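Local coordinates for protein coproheme decarboxylase (Thermus thermophilus, PDB 1VDH) that catalyses the hydrogen peroxide-dependent decarboxylation of Fe-coproporphyrin III to heme b, the last step of the coproporphyrin-dependent heme pathway, at residues Ala36-Asp39 / Ala40-Glu43; Ser96-Ala99 / Arg100-Arg104; Lys45-Val48 / Arg49-Glu53; Gly82-Pro85 / Leu86-Ala89. One frame throughout, in Å; residues are numbered along the deposited sequence.

In the fold
Coming from the N terminus, helix 34-56 carries two contacts in series: interaction 1 near its start and interaction 3 further along. The chain then runs through two strands to helix 83-95, whose first turns make interaction 4, and leaves it through the turn of interaction 2 into strand 102-116. Each contact closes only a turn of three or four residues, and none nests in or crosses another. Across space helix 34-56 touches both later contacts: W51 NE1 of interaction 3 lies 3.7 Å from A89 CB of interaction 4, and E43 OE2 of interaction 1 probably accepts a hydrogen bond from A97 N in interaction 2. Interactions 2 and 4 also touch a neighbouring subunit.

Interaction 1 of 4, residues Ala36-Asp39 / Ala40-Glu43; sequences ARED and AWEE
The indole of W41 is the flat group here, and the carboxylate of E38, one helical turn earlier, approaches it obliquely, with E38 OE1 4.3 Å from W41 CD1. At the root of the side chain, W41 CB lies 3.4 Å from R37 O. With CG anti to the backbone N (chi1 174°), the indole swings away from 36-39 and packs against E240, L243 and R244 of helix 240-246 and against L249 in the C-terminal tail. Both segments belong to helix 34-56, and the i to i+4 bonds of an alpha-helix join them without a break. A40 N donates to A36 O, W41 N to R37 O at 2.9 Å, E42 N to E38 O, and E43 N to D39 O at 3.1 Å. On the buried side, A40 CB sits 3.5 Å from A36 O and faces W29 of helix 26-31, while R37 reaches out to hydrogen-bond the backbone oxygen of L247. E42 is bent at chi2 (-59°), and its CG rests 3.3 Å from E38 O; E38 OE1 and E42 OE1 stay 4.9 Å apart, where their like charges would probably repel mildly, offset in part by a long, weak ion pair from E42 OE1 to K45 NZ. E43 takes the other course: its extended chain carries OE2 to the backbone N of A97, in the turn that follows helix 83-95.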
loop_
_atom_site.group_PDB
_atom_site.type_symbol
_atom_site.label_atom_id
_atom_site.label_comp_id
_atom_site.label_asym_id
_atom_site.label_seq_id
_atom_site.Cartn_x
_atom_site.Cartn_y
_atom_site.Cartn_z
ATOM N N ALA A 36 -34.926 -15.363 -1.128
ATOM C CA ALA A 36 -33.997 -14.499 -0.398
ATOM C C ALA A 36 -33.626 -13.292 -1.259
ATOM O O ALA A 36 -33.612 -12.158 -0.783
ATOM C CB ALA A 36 -32.744 -15.278 -0.010
ATOM N N ARG A 37 -33.345 -13.546 -2.533
ATOM C CA ARG A 37 -32.986 -12.489 -3.467
ATOM C C ARG A 37 -34.145 -11.511 -3.646
ATOM O O ARG A 37 -33.953 -10.295 -3.569
ATOM C CB ARG A 37 -32.564 -13.089 -4.811
ATOM C CG ARG A 37 -31.311 -13.960 -4.723
ATOM C CD ARG A 37 -31.044 -14.710 -6.020
ATOM N NE ARG A 37 -30.856 -13.797 -7.144
ATOM C CZ ARG A 37 -30.801 -14.171 -8.420
ATOM N NH1 ARG A 37 -30.633 -13.259 -9.366
ATOM N NH2 ARG A 37 -30.904 -15.455 -8.752
ATOM N N GLU A 38 -35.352 -12.046 -3.843
ATOM C CA GLU A 38 -36.541 -11.215 -4.020
ATOM C C GLU A 38 -36.808 -10.362 -2.783
ATOM O O GLU A 38 -37.131 -9.179 -2.898
ATOM C CB GLU A 38 -37.772 -12.078 -4.329
ATOM C CG GLU A 38 -37.700 -12.852 -5.644
ATOM C CD GLU A 38 -37.590 -11.960 -6.873
ATOM O OE1 GLU A 38 -38.092 -10.814 -6.847
ATOM O OE2 GLU A 38 -37.008 -12.417 -7.882
ATOM N N ASP A 39 -36.667 -10.967 -1.605
ATOM C CA ASP A 39 -36.876 -10.259 -0.344
ATOM C C ASP A 39 -35.871 -9.115 -0.189
ATOM O O ASP A 39 -36.229 -8.011 0.229
ATOM C CB ASP A 39 -36.760 -11.222 0.847
ATOM C CG ASP A 39 -37.924 -12.210 0.928
ATOM O OD1 ASP A 39 -38.970 -11.977 0.285
ATOM O OD2 ASP A 39 -37.791 -13.225 1.645
ATOM N N ALA A 40 -34.613 -9.386 -0.531
ATOM C CA ALA A 40 -33.566 -8.371 -0.439
ATOM C C ALA A 40 -33.869 -7.248 -1.423
ATOM O O ALA A 40 -33.708 -6.071 -1.105
ATOM C CB ALA A 40 -32.208 -8.987 -0.738
ATOM N N TRP A 41 -34.334 -7.626 -2.610
ATOM C CA TRP A 41 -34.683 -6.676 -3.657
ATOM C C TRP A 41 -35.814 -5.747 -3.223
ATOM O O TRP A 41 -35.724 -4.529 -3.390
ATOM C CB TRP A 41 -35.082 -7.429 -4.931
ATOM C CG TRP A 41 -35.589 -6.550 -6.035
ATOM C CD1 TRP A 41 -36.779 -6.670 -6.695
ATOM C CD2 TRP A 41 -34.922 -5.419 -6.608
ATOM N NE1 TRP A 41 -36.894 -5.684 -7.645
ATOM C CE2 TRP A 41 -35.768 -4.902 -7.614
ATOM C CE3 TRP A 41 -33.692 -4.790 -6.370
ATOM C CZ2 TRP A 41 -35.426 -3.785 -8.382
ATOM C CZ3 TRP A 41 -33.352 -3.677 -7.133
ATOM C CH2 TRP A 41 -34.218 -3.188 -8.129
ATOM N N GLU A 42 -36.879 -6.324 -2.667
ATOM C CA GLU A 42 -38.024 -5.537 -2.214
ATOM C C GLU A 42 -37.618 -4.531 -1.148
ATOM O O GLU A 42 -38.034 -3.373 -1.186
ATOM C CB GLU A 42 -39.140 -6.448 -1.688
ATOM C CG GLU A 42 -39.818 -7.298 -2.762
ATOM C CD GLU A 42 -40.452 -6.467 -3.871
ATOM O OE1 GLU A 42 -40.390 -6.896 -5.044
ATOM O OE2 GLU A 42 -41.012 -5.388 -3.578
ATOM N N GLU A 43 -36.798 -4.975 -0.202
ATOM C CA GLU A 43 -36.324 -4.099 0.861
ATOM C C GLU A 43 -35.439 -2.984 0.295
ATOM O O GLU A 43 -35.501 -1.847 0.755
ATOM C CB GLU A 43 -35.542 -4.898 1.902
ATOM C CG GLU A 43 -35.040 -4.056 3.067
ATOM C CD GLU A 43 -34.133 -4.829 4.001
ATOM O OE1 GLU A 43 -34.260 -4.655 5.231
ATOM O OE2 GLU A 43 -33.287 -5.605 3.511
#

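Interaction 2 of 4, residues Ser96-Ala99 / Arg100-Arg104; sequences SAFA and RYLGR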
loop_
_atom_site.group_PDB
_atom_site.type_symbol
_atom_site.label_atom_id
_atom_site.label_comp_id
_atom_site.label_asym_id
_atom_site.label_seq_id
_atom_site.Cartn_x
_atom_site.Cartn_y
_atom_site.Cartn_z
ATOM N N SER A 96 -29.189 -3.449 5.403
ATOM C CA SER A 96 -30.135 -4.120 4.511
ATOM C C SER A 96 -29.674 -5.544 4.204
ATOM O O SER A 96 -28.479 -5.846 4.265
ATOM C CB SER A 96 -30.290 -3.336 3.201
ATOM O OG SER A 96 -29.134 -3.465 2.384
ATOM N N ALA A 97 -30.622 -6.418 3.870
ATOM C CA ALA A 97 -30.307 -7.802 3.532
ATOM C C ALA A 97 -29.422 -7.851 2.286
ATOM O O ALA A 97 -28.538 -8.705 2.171
ATOM C CB ALA A 97 -31.590 -8.595 3.298
ATOM N N PHE A 98 -29.637 -6.910 1.369
ATOM C CA PHE A 98 -28.847 -6.853 0.143
ATOM C C PHE A 98 -27.362 -6.634 0.449
ATOM O O PHE A 98 -26.498 -7.221 -0.203
ATOM C CB PHE A 98 -29.363 -5.752 -0.791
ATOM C CG PHE A 98 -28.602 -5.657 -2.089
ATOM C CD1 PHE A 98 -28.548 -6.744 -2.960
ATOM C CD2 PHE A 98 -27.914 -4.496 -2.426
ATOM C CE1 PHE A 98 -27.815 -6.678 -4.146
ATOM C CE2 PHE A 98 -27.178 -4.419 -3.613
ATOM C CZ PHE A 98 -27.128 -5.514 -4.472
ATOM N N ALA A 99 -27.078 -5.812 1.459
ATOM C CA ALA A 99 -25.705 -5.515 1.862
ATOM C C ALA A 99 -24.949 -6.737 2.388
ATOM O O ALA A 99 -23.728 -6.696 2.540
ATOM C CB ALA A 99 -25.688 -4.403 2.894
ATOM N N ARG A 100 -25.670 -7.812 2.704
ATOM C CA ARG A 100 -25.021 -9.032 3.179
ATOM C C ARG A 100 -24.208 -9.620 2.025
ATOM O O ARG A 100 -23.297 -10.417 2.237
ATOM C CB ARG A 100 -26.051 -10.066 3.654
ATOM C CG ARG A 100 -26.953 -9.601 4.790
ATOM C CD ARG A 100 -27.859 -10.735 5.275
ATOM N NE ARG A 100 -29.002 -10.256 6.055
ATOM C CZ ARG A 100 -28.919 -9.600 7.212
ATOM N NH1 ARG A 100 -30.026 -9.212 7.835
ATOM N NH2 ARG A 100 -27.740 -9.332 7.755
ATOM N N TYR A 101 -24.552 -9.213 0.804
ATOM C CA TYR A 101 -23.870 -9.678 -0.400
ATOM C C TYR A 101 -22.928 -8.605 -0.956
ATOM O O TYR A 101 -22.451 -8.713 -2.088
ATOM C CB TYR A 101 -24.903 -10.066 -1.464
ATOM C CG TYR A 101 -25.914 -11.076 -0.972
ATOM C CD1 TYR A 101 -25.686 -12.443 -1.118
ATOM C CD2 TYR A 101 -27.087 -10.664 -0.340
ATOM C CE1 TYR A 101 -26.603 -13.380 -0.644
ATOM C CE2 TYR A 101 -28.009 -11.593 0.140
ATOM C CZ TYR A 101 -27.760 -12.948 -0.016
ATOM O OH TYR A 101 -28.664 -13.873 0.454
ATOM N N LEU A 102 -22.670 -7.575 -0.158
ATOM C CA LEU A 102 -21.786 -6.488 -0.571
ATOM C C LEU A 102 -20.604 -6.290 0.363
ATOM O O LEU A 102 -20.679 -6.578 1.562
ATOM C CB LEU A 102 -22.555 -5.164 -0.647
ATOM C CG LEU A 102 -23.735 -5.060 -1.612
ATOM C CD1 LEU A 102 -24.377 -3.688 -1.458
ATOM C CD2 LEU A 102 -23.266 -5.294 -3.043
ATOM N N GLY A 103 -19.516 -5.787 -0.205
ATOM C CA GLY A 103 -18.322 -5.494 0.560
ATOM C C GLY A 103 -17.966 -4.054 0.229
ATOM O O GLY A 103 -17.995 -3.674 -0.944
ATOM N N ARG A 104 -17.671 -3.235 1.236
ATOM C CA ARG A 104 -17.308 -1.839 0.975
ATOM C C ARG A 104 -15.892 -1.814 0.416
ATOM O O ARG A 104 -14.973 -2.359 1.025
ATOM C CB ARG A 104 -17.365 -0.992 2.251
ATOM C CG ARG A 104 -18.723 -0.934 2.928
ATOM C CD ARG A 104 -18.792 0.221 3.936
ATOM N NE ARG A 104 -18.887 1.521 3.269
ATOM C CZ ARG A 104 -19.275 2.647 3.864
ATOM N NH1 ARG A 104 -19.601 2.650 5.152
ATOM N NH2 ARG A 104 -19.387 3.764 3.161
#
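R100, Y101 and L102 each bond back to the residue three before them, a short 3-10 turn between helix 83-95 and strand 102-116 of the barrel. Three backbone bonds make it: R100 N to A97 O at 3.1 Å, Y101 N to F98 O at 3.0 Å, and L102 N to A99 O. All three donors stand above their carbonyl planes, the last by 77°. S96 opens the turn with an ST motif, its OG accepting from A99 N at 3.3 Å while also bonded to L93 O.

The apolar contact joins F98 to L102, whose CD1 meets the ring atom CE2 at 3.6 Å. Among the flat groups, F98 O lies in the plane of the Y101 ring at its edge, and both F98 and Y101 meet W29 edge-to-face. R100 runs extended from CG to NE back along A97 and packs on S31 of a neighbouring subunit. Beside the turn, R100 CG lies 3.2 Å from A97 O, the same oxygen that R100 N bonds.

Interaction 3 of 4, residues Lys45-Val48 / Arg49-Glu53; sequences KGLV and REWRE
R49 N donates to K45 O at 2.8 Å and R52 N to V48 O at 2.9 Å, so 45-48 and 49-53 run on as one alpha-helix. The bonds between these are longer or weaker: E50 N reaches G46 O only at 3.3 Å, and the bonds of E50 N and W51 N to L47 O are both weak. Two waters sit on the outer carbonyls. One donates to K45 O and accepts from R52 NH2, lying in the guanidinium plane at its edge; the other donates to G46 O and takes a weak bond from R49 NE. R49 folds back along the helix: a bend at chi3 (63°) sets one face of the guanidinium over G46 CA, 3.7 Å from the plane and offset toward the rim. This is the middle of helix 34-56, whose inner side packs on helix 83-95 and on strand 61-67 of the curled antiparallel sheet, in the dimeric alpha/beta-barrel fold of the chlorite dismutase family. There L47 and W51 cross, L47 CG lying 3.9 Å from W51 CZ2 and L47 CD1 3.7 Å from W51 NE1. L47 O is over one face of the indole, near its rim, and R80 makes a cation-pi contact with the ring. V48 puts CG1 3.8 Å from R52 NH2 and packs on Y62 and I64, while E50, extended beyond CG, forms a salt bridge with R92.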
loop_
_atom_site.group_PDB
_atom_site.type_symbol
_atom_site.label_atom_id
_atom_site.label_comp_id
_atom_site.label_asym_id
_atom_site.label_seq_id
_atom_site.Cartn_x
_atom_site.Cartn_y
_atom_site.Cartn_z
ATOM N N LYS A 45 -35.594 -1.649 -2.712
ATOM C CA LYS A 45 -36.468 -0.701 -3.403
ATOM C C LYS A 45 -37.095 0.265 -2.405
ATOM O O LYS A 45 -37.222 1.456 -2.682
ATOM C CB LYS A 45 -37.572 -1.427 -4.180
ATOM C CG LYS A 45 -37.102 -2.079 -5.471
ATOM C CD LYS A 45 -38.279 -2.479 -6.356
ATOM C CE LYS A 45 -39.167 -3.515 -5.686
ATOM N NZ LYS A 45 -40.295 -3.934 -6.571
ATOM N N GLY A 46 -37.477 -0.257 -1.240
ATOM C CA GLY A 46 -38.067 0.579 -0.207
ATOM C C GLY A 46 -37.095 1.659 0.241
ATOM O O GLY A 46 -37.481 2.810 0.435
ATOM N N LEU A 47 -35.826 1.286 0.402
ATOM C CA LEU A 47 -34.798 2.239 0.811
ATOM C C LEU A 47 -34.574 3.308 -0.266
ATOM O O LEU A 47 -34.560 4.506 0.032
ATOM C CB LEU A 47 -33.484 1.509 1.110
ATOM C CG LEU A 47 -32.283 2.389 1.470
ATOM C CD1 LEU A 47 -32.607 3.285 2.667
ATOM C CD2 LEU A 47 -31.082 1.509 1.755
ATOM N N VAL A 48 -34.405 2.862 -1.510
ATOM C CA VAL A 48 -34.182 3.758 -2.647
ATOM C C VAL A 48 -35.385 4.680 -2.854
ATOM O O VAL A 48 -35.239 5.814 -3.312
ATOM C CB VAL A 48 -33.890 2.956 -3.938
ATOM C CG1 VAL A 48 -33.747 3.894 -5.138
ATOM C CG2 VAL A 48 -32.612 2.143 -3.763
ATOM N N ARG A 49 -36.569 4.190 -2.499
ATOM C CA ARG A 49 -37.794 4.973 -2.615
ATOM C C ARG A 49 -37.719 6.162 -1.656
ATOM O O ARG A 49 -38.139 7.266 -1.996
ATOM C CB ARG A 49 -39.013 4.097 -2.305
ATOM C CG ARG A 49 -40.351 4.799 -2.455
ATOM C CD ARG A 49 -41.497 3.793 -2.490
ATOM N NE ARG A 49 -41.613 3.029 -1.248
ATOM C CZ ARG A 49 -41.675 1.700 -1.180
ATOM N NH1 ARG A 49 -41.785 1.104 0.001
ATOM N NH2 ARG A 49 -41.606 0.964 -2.286
ATOM N N GLU A 50 -37.156 5.936 -0.470
ATOM C CA GLU A 50 -36.999 6.996 0.524
ATOM C C GLU A 50 -36.095 8.098 -0.027
ATOM O O GLU A 50 -36.380 9.285 0.133
ATOM C CB GLU A 50 -36.405 6.438 1.824
ATOM C CG GLU A 50 -37.334 5.483 2.572
ATOM C CD GLU A 50 -36.705 4.877 3.820
ATOM O OE1 GLU A 50 -37.149 3.783 4.221
ATOM O OE2 GLU A 50 -35.777 5.481 4.403
ATOM N N TRP A 51 -35.007 7.697 -0.682
ATOM C CA TRP A 51 -34.068 8.654 -1.267
ATOM C C TRP A 51 -34.774 9.425 -2.388
ATOM O O TRP A 51 -34.608 10.636 -2.528
ATOM C CB TRP A 51 -32.842 7.916 -1.825
ATOM C CG TRP A 51 -32.048 7.147 -0.794
ATOM C CD1 TRP A 51 -32.177 7.213 0.569
ATOM C CD2 TRP A 51 -30.985 6.220 -1.049
ATOM N NE1 TRP A 51 -31.257 6.389 1.173
ATOM C CE2 TRP A 51 -30.512 5.769 0.204
ATOM C CE3 TRP A 51 -30.383 5.727 -2.217
ATOM C CZ2 TRP A 51 -29.464 4.847 0.324
ATOM C CZ3 TRP A 51 -29.339 4.808 -2.097
ATOM C CH2 TRP A 51 -28.892 4.380 -0.835
ATOM N N ARG A 52 -35.594 8.711 -3.153
ATOM C CA ARG A 52 -36.352 9.294 -4.256
ATOM C C ARG A 52 -37.308 10.375 -3.739
ATOM O O ARG A 52 -37.324 11.493 -4.247
ATOM C CB ARG A 52 -37.138 8.194 -4.971
ATOM C CG ARG A 52 -37.752 8.604 -6.296
ATOM C CD ARG A 52 -38.719 7.542 -6.830
ATOM N NE ARG A 52 -38.174 6.185 -6.779
ATOM C CZ ARG A 52 -37.165 5.740 -7.524
ATOM N NH1 ARG A 52 -36.570 6.544 -8.397
ATOM N NH2 ARG A 52 -36.755 4.483 -7.401
ATOM N N GLU A 53 -38.078 10.041 -2.704
ATOM C CA GLU A 53 -39.036 10.975 -2.113
ATOM C C GLU A 53 -38.337 12.210 -1.551
ATOM O O GLU A 53 -38.823 13.332 -1.683
ATOM C CB GLU A 53 -39.854 10.275 -1.024
ATOM C CG GLU A 53 -40.729 9.143 -1.564
ATOM C CD GLU A 53 -41.440 8.344 -0.477
ATOM O OE1 GLU A 53 -42.369 7.581 -0.825
ATOM O OE2 GLU A 53 -41.073 8.463 0.716
HETATM O O HOH W 1 -37.602 2.213 -5.315
HETATM O O HOH W 2 -40.039 3.291 1.220
#

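Interaction 4 of 4, residues Gly82-Pro85 / Leu86-Ala89; sequences GLDP and LLEA
L83 O receives two backbone N-H groups from the next turn. The firm bond comes from L87 N at 2.9 Å, nearly in line with the C=O bond (C=O...N angle 168°); the other, from L86 N, is weak, with an N-H...O angle of only 123°. Further along, E88 N donates to D84 O at 3.0 Å and A89 N to P85 O, so the regular i to i+4 pattern is running from the outset. P85 sits in this first turn, where the backbone nitrogens have no carbonyl of the helix to bond, so the missing N-H of proline costs no helix bond. This is the N-terminal end of helix 83-95, which lies against strands 10-24, 74-80 and 102-116 of the barrel; L86 faces them, its CG beside the backbone N (chi1 -70°) and its branch spread among H16, L18, N78, R80 and Y109. Its CG also lies 3.6 Å from G82 O, a buried carbonyl oxygen with no polar partner in the model. L83 and L87 pack one turn apart, the side chains crossing at an angle, with L83 CG 3.9 Å from L87 CD1. All of this borders a neighbouring subunit, where L83 meets V234, L87 meets Q66, and the carboxylate of D84 hydrogen-bonds the hydroxyl of Y141 through OD1 and makes a long, weak ion pair with K236 through OD2. On another side of the helix, E88 extends beyond CG in an exposed position, while its CB rests 3.5 Å from P85 O.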
loop_
_atom_site.group_PDB
_atom_site.type_symbol
_atom_site.label_atom_id
_atom_site.label_comp_id
_atom_site.label_asym_id
_atom_site.label_seq_id
_atom_site.Cartn_x
_atom_site.Cartn_y
_atom_site.Cartn_z
ATOM N N GLY A 82 -26.700 17.850 5.181
ATOM C CA GLY A 82 -25.754 17.688 6.279
ATOM C C GLY A 82 -25.179 16.285 6.374
ATOM O O GLY A 82 -25.524 15.417 5.569
ATOM N N LEU A 83 -24.319 16.050 7.365
ATOM C CA LEU A 83 -23.704 14.735 7.553
ATOM C C LEU A 83 -24.668 13.691 8.114
ATOM O O LEU A 83 -24.654 12.535 7.691
ATOM C CB LEU A 83 -22.471 14.836 8.462
ATOM C CG LEU A 83 -21.762 13.529 8.847
ATOM C CD1 LEU A 83 -21.291 12.771 7.610
ATOM C CD2 LEU A 83 -20.582 13.836 9.769
ATOM N N ASP A 84 -25.519 14.107 9.050
ATOM C CA ASP A 84 -26.469 13.191 9.675
ATOM C C ASP A 84 -27.315 12.380 8.699
ATOM O O ASP A 84 -27.409 11.161 8.837
ATOM C CB ASP A 84 -27.337 13.930 10.701
ATOM C CG ASP A 84 -26.541 14.385 11.913
ATOM O OD1 ASP A 84 -25.288 14.348 11.872
ATOM O OD2 ASP A 84 -27.169 14.773 12.916
ATOM N N PRO A 85 -27.954 13.037 7.711
ATOM C CA PRO A 85 -28.766 12.283 6.749
ATOM C C PRO A 85 -27.908 11.304 5.934
ATOM O O PRO A 85 -28.403 10.279 5.473
ATOM C CB PRO A 85 -29.350 13.380 5.856
ATOM C CG PRO A 85 -29.417 14.568 6.763
ATOM C CD PRO A 85 -28.106 14.489 7.498
ATOM N N LEU A 86 -26.625 11.619 5.758
ATOM C CA LEU A 86 -25.722 10.737 5.009
ATOM C C LEU A 86 -25.376 9.512 5.843
ATOM O O LEU A 86 -25.382 8.386 5.342
ATOM C CB LEU A 86 -24.446 11.471 4.598
ATOM C CG LEU A 86 -24.624 12.550 3.527
ATOM C CD1 LEU A 86 -23.294 13.224 3.256
ATOM C CD2 LEU A 86 -25.187 11.930 2.258
ATOM N N LEU A 87 -25.063 9.742 7.115
ATOM C CA LEU A 87 -24.746 8.655 8.037
ATOM C C LEU A 87 -25.945 7.709 8.102
ATOM O O LEU A 87 -25.787 6.492 8.204
ATOM C CB LEU A 87 -24.459 9.211 9.434
ATOM C CG LEU A 87 -23.119 9.909 9.643
ATOM C CD1 LEU A 87 -23.118 10.616 10.992
ATOM C CD2 LEU A 87 -21.984 8.883 9.566
ATOM N N GLU A 88 -27.141 8.287 8.047
ATOM C CA GLU A 88 -28.383 7.526 8.086
ATOM C C GLU A 88 -28.549 6.665 6.833
ATOM O O GLU A 88 -28.824 5.472 6.935
ATOM C CB GLU A 88 -29.575 8.474 8.231
ATOM C CG GLU A 88 -30.929 7.780 8.298
ATOM C CD GLU A 88 -32.090 8.755 8.193
ATOM O OE1 GLU A 88 -33.063 8.444 7.472
ATOM O OE2 GLU A 88 -32.031 9.833 8.826
ATOM N N ALA A 89 -28.369 7.271 5.660
ATOM C CA ALA A 89 -28.499 6.556 4.389
ATOM C C ALA A 89 -27.470 5.432 4.300
ATOM O O ALA A 89 -27.765 4.325 3.838
ATOM C CB ALA A 89 -28.330 7.528 3.216
#